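Local coordinates for protein carbohydrate binding family 6 (Clostridium thermocellum, PDB 5A8C) that probably hydrolyses alpha-L-arabinofuranosidic linkages, releasing terminal arabinofuranosyl residues, as a family 43 glycoside hydrolase built on a five-bladed beta-propeller, at residues F210-M215 / N266-I271. Numbering follows the deposited sequence.
With CA (calcium ion), chain B; TRS (2-amino-2-hydroxymethyl-propane-1,3-diol), chain C.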
loop_
_atom_site.group_PDB
_atom_site.type_symbol
_atom_site.label_atom_id
_atom_site.label_comp_id
_atom_site.label_asym_id
_atom_site.label_seq_id
_atom_site.Cartn_x
_atom_site.Cartn_y
_atom_site.Cartn_z
ATOM N N PHE A 210 9.298 7.173 -6.037
ATOM C CA PHE A 210 9.996 6.979 -4.782
ATOM C C PHE A 210 9.594 5.699 -4.086
ATOM O O PHE A 210 10.462 4.930 -3.669
ATOM C CB PHE A 210 9.789 8.224 -3.879
ATOM C CG PHE A 210 10.674 8.326 -2.700
ATOM C CD1 PHE A 210 12.052 8.540 -2.836
ATOM C CD2 PHE A 210 10.140 8.276 -1.416
ATOM C CE1 PHE A 210 12.864 8.719 -1.718
ATOM C CE2 PHE A 210 10.951 8.416 -0.279
ATOM C CZ PHE A 210 12.288 8.665 -0.451
ATOM N N GLU A 211 8.293 5.501 -3.867
ATOM C CA GLU A 211 7.867 4.248 -3.220
ATOM C C GLU A 211 6.337 4.107 -3.446
ATOM O O GLU A 211 5.764 4.883 -4.208
ATOM C CB GLU A 211 8.307 4.195 -1.737
ATOM C CG GLU A 211 7.699 5.311 -0.976
ATOM C CD GLU A 211 8.394 5.663 0.412
ATOM O OE1 GLU A 211 9.192 4.885 1.018
ATOM O OE2 GLU A 211 7.904 6.697 0.934
ATOM N N ALA A 212 5.746 3.091 -2.827
ATOM C CA ALA A 212 4.273 3.008 -2.788
ATOM C C ALA A 212 3.602 2.682 -4.119
ATOM O O ALA A 212 2.445 3.072 -4.321
ATOM C CB ALA A 212 3.621 4.207 -2.102
ATOM N N ALA A 213 4.255 1.928 -4.999
ATOM C CA ALA A 213 3.621 1.545 -6.265
ATOM C C ALA A 213 2.226 0.927 -6.022
ATOM O O ALA A 213 2.047 0.054 -5.175
ATOM C CB ALA A 213 4.487 0.542 -7.012
ATOM N N TYR A 214 1.292 1.283 -6.900
ATOM C CA TYR A 214 -0.090 0.832 -6.738
ATOM C C TYR A 214 -0.746 0.783 -8.101
ATOM O O TYR A 214 -0.535 1.672 -8.935
ATOM C CB TYR A 214 -0.862 1.778 -5.792
ATOM C CG TYR A 214 -2.160 1.235 -5.293
ATOM C CD1 TYR A 214 -2.204 0.460 -4.164
ATOM C CD2 TYR A 214 -3.321 1.449 -6.004
ATOM C CE1 TYR A 214 -3.437 -0.037 -3.698
ATOM C CE2 TYR A 214 -4.548 0.944 -5.560
ATOM C CZ TYR A 214 -4.555 0.176 -4.430
ATOM O OH TYR A 214 -5.776 -0.309 -3.961
ATOM N N MET A 215 -1.545 -0.248 -8.346
ATOM C CA MET A 215 -2.293 -0.393 -9.584
ATOM C C MET A 215 -3.764 -0.618 -9.311
ATOM O O MET A 215 -4.111 -1.461 -8.473
ATOM C CB MET A 215 -1.720 -1.570 -10.375
ATOM C CG MET A 215 -2.453 -1.928 -11.672
ATOM S SD MET A 215 -2.675 -0.584 -12.838
ATOM C CE MET A 215 -0.964 -0.065 -13.091
ATOM N N ASN A 266 6.814 11.092 4.810
ATOM C CA ASN A 266 6.325 10.199 3.795
ATOM C C ASN A 266 4.812 10.155 3.702
ATOM O O ASN A 266 4.052 10.509 4.623
ATOM C CB ASN A 266 6.961 8.815 3.895
ATOM C CG ASN A 266 6.838 8.179 5.257
ATOM O OD1 ASN A 266 5.843 8.396 5.985
ATOM N ND2 ASN A 266 7.863 7.445 5.653
ATOM N N ASN A 267 4.365 9.695 2.535
ATOM C CA ASN A 267 2.985 9.777 2.064
ATOM C C ASN A 267 2.696 8.454 1.352
ATOM O O ASN A 267 3.500 8.086 0.485
ATOM C CB ASN A 267 2.895 10.994 1.122
ATOM C CG ASN A 267 1.515 11.534 0.826
ATOM O OD1 ASN A 267 0.481 10.976 1.200
ATOM N ND2 ASN A 267 1.502 12.681 0.130
ATOM N N HIS A 268 1.670 7.696 1.751
ATOM C CA HIS A 268 1.469 6.353 1.205
ATOM C C HIS A 268 -0.014 6.056 1.181
ATOM O O HIS A 268 -0.724 6.339 2.128
ATOM C CB HIS A 268 2.178 5.338 2.089
ATOM C CG HIS A 268 2.412 3.980 1.442
ATOM N ND1 HIS A 268 3.684 3.497 1.252
ATOM C CD2 HIS A 268 1.572 3.013 0.980
ATOM C CE1 HIS A 268 3.568 2.289 0.685
ATOM N NE2 HIS A 268 2.320 1.984 0.482
ATOM N N HIS A 269 -0.489 5.502 0.092
ATOM C CA HIS A 269 -1.924 5.394 -0.160
ATOM C C HIS A 269 -2.366 4.059 -0.744
ATOM O O HIS A 269 -1.557 3.244 -1.256
ATOM C CB HIS A 269 -2.219 6.484 -1.275
ATOM C CG HIS A 269 -1.682 6.065 -2.597
ATOM N ND1 HIS A 269 -0.353 5.736 -2.784
ATOM C CD2 HIS A 269 -2.356 5.679 -3.721
ATOM C CE1 HIS A 269 -0.248 5.197 -3.996
ATOM N NE2 HIS A 269 -1.431 5.201 -4.614
ATOM N N ALA A 270 -3.688 3.929 -0.812
ATOM C CA ALA A 270 -4.346 2.912 -1.649
ATOM C C ALA A 270 -5.626 3.568 -2.175
ATOM O O ALA A 270 -6.213 4.429 -1.547
ATOM C CB ALA A 270 -4.633 1.625 -0.942
ATOM N N ILE A 271 -6.096 3.072 -3.322
ATOM C CA ILE A 271 -7.356 3.509 -3.958
ATOM C C ILE A 271 -8.317 2.333 -4.021
ATOM O O ILE A 271 -7.911 1.263 -4.483
ATOM C CB ILE A 271 -7.051 4.053 -5.383
ATOM C CG1 ILE A 271 -6.144 5.268 -5.303
ATOM C CG2 ILE A 271 -8.336 4.346 -6.112
ATOM C CD1 ILE A 271 -5.542 5.755 -6.584
HETATM CA CA CA B . 1.225 0.128 -0.780
HETATM C C TRS C . 7.697 2.762 3.806
HETATM C C1 TRS C . 8.884 2.042 3.176
HETATM C C2 TRS C . 6.453 2.561 2.955
HETATM C C3 TRS C . 7.469 2.292 5.270
HETATM N N TRS C . 7.999 4.242 3.838
HETATM O O1 TRS C . 8.563 0.659 3.061
HETATM O O2 TRS C . 6.535 3.302 1.733
HETATM O O3 TRS C . 6.530 3.051 5.969
HETATM O O HOH W 1 6.687 9.294 0.720
HETATM O O HOH W 2 5.287 6.172 1.400
HETATM O O HOH W 3 9.690 7.224 3.282
HETATM O O HOH W 4 0.704 2.007 -2.306
HETATM O O HOH W 5 2.806 -0.004 -2.636
HETATM O O HOH W 6 -1.063 0.714 -0.421
HETATM O O HOH W 7 2.901 -1.642 -0.396
HETATM O O HOH W 8 0.843 -0.564 1.519
HETATM O O HOH W 9 0.171 -1.631 -1.975
#
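Ala-212 sets its CB over the centre of the His-268 imidazole, a CH-pi contact 3.4 Å from the ring centroid, where strand 212-218 of the five-bladed beta-propeller meets the loop leading into strand 270-274, each the innermost of its blade. His-268 has its CG anti to the backbone N (chi1 -163°), which turns one ring face to this methyl group. NE2 of His-268 binds the axial calcium ion at 2.5 Å; six waters complete the shell, and water 4 among them donates to Ala-212 O and His-269 O. ND1 of His-268 makes a bent hydrogen bond (N-H...O 133°) to TRS O2 at 2.9 Å. This Tris molecule, probably from the crystallisation liquor, also bonds Glu-211 OE1 through its N and reaches Asp-39 and Asp-162, consistent with its occupying the substrate pocket. Three waters lie within hydrogen-bonding distance of Glu-211 OE2 and connect it to Asn-266 ND2 (water 3, which donates), Asn-267 N and Asn-267 O. Farther along, His-269 brings CE1 edge-on to Ala-212 O, and its NE2 bonds to Ser-225. The Tyr-214 ring takes Ala-270 CA over one face, while Tyr-214 OH donates to Ile-271 O at 2.7 Å, with the hydroxyl oxygen 35° out of the carbonyl plane.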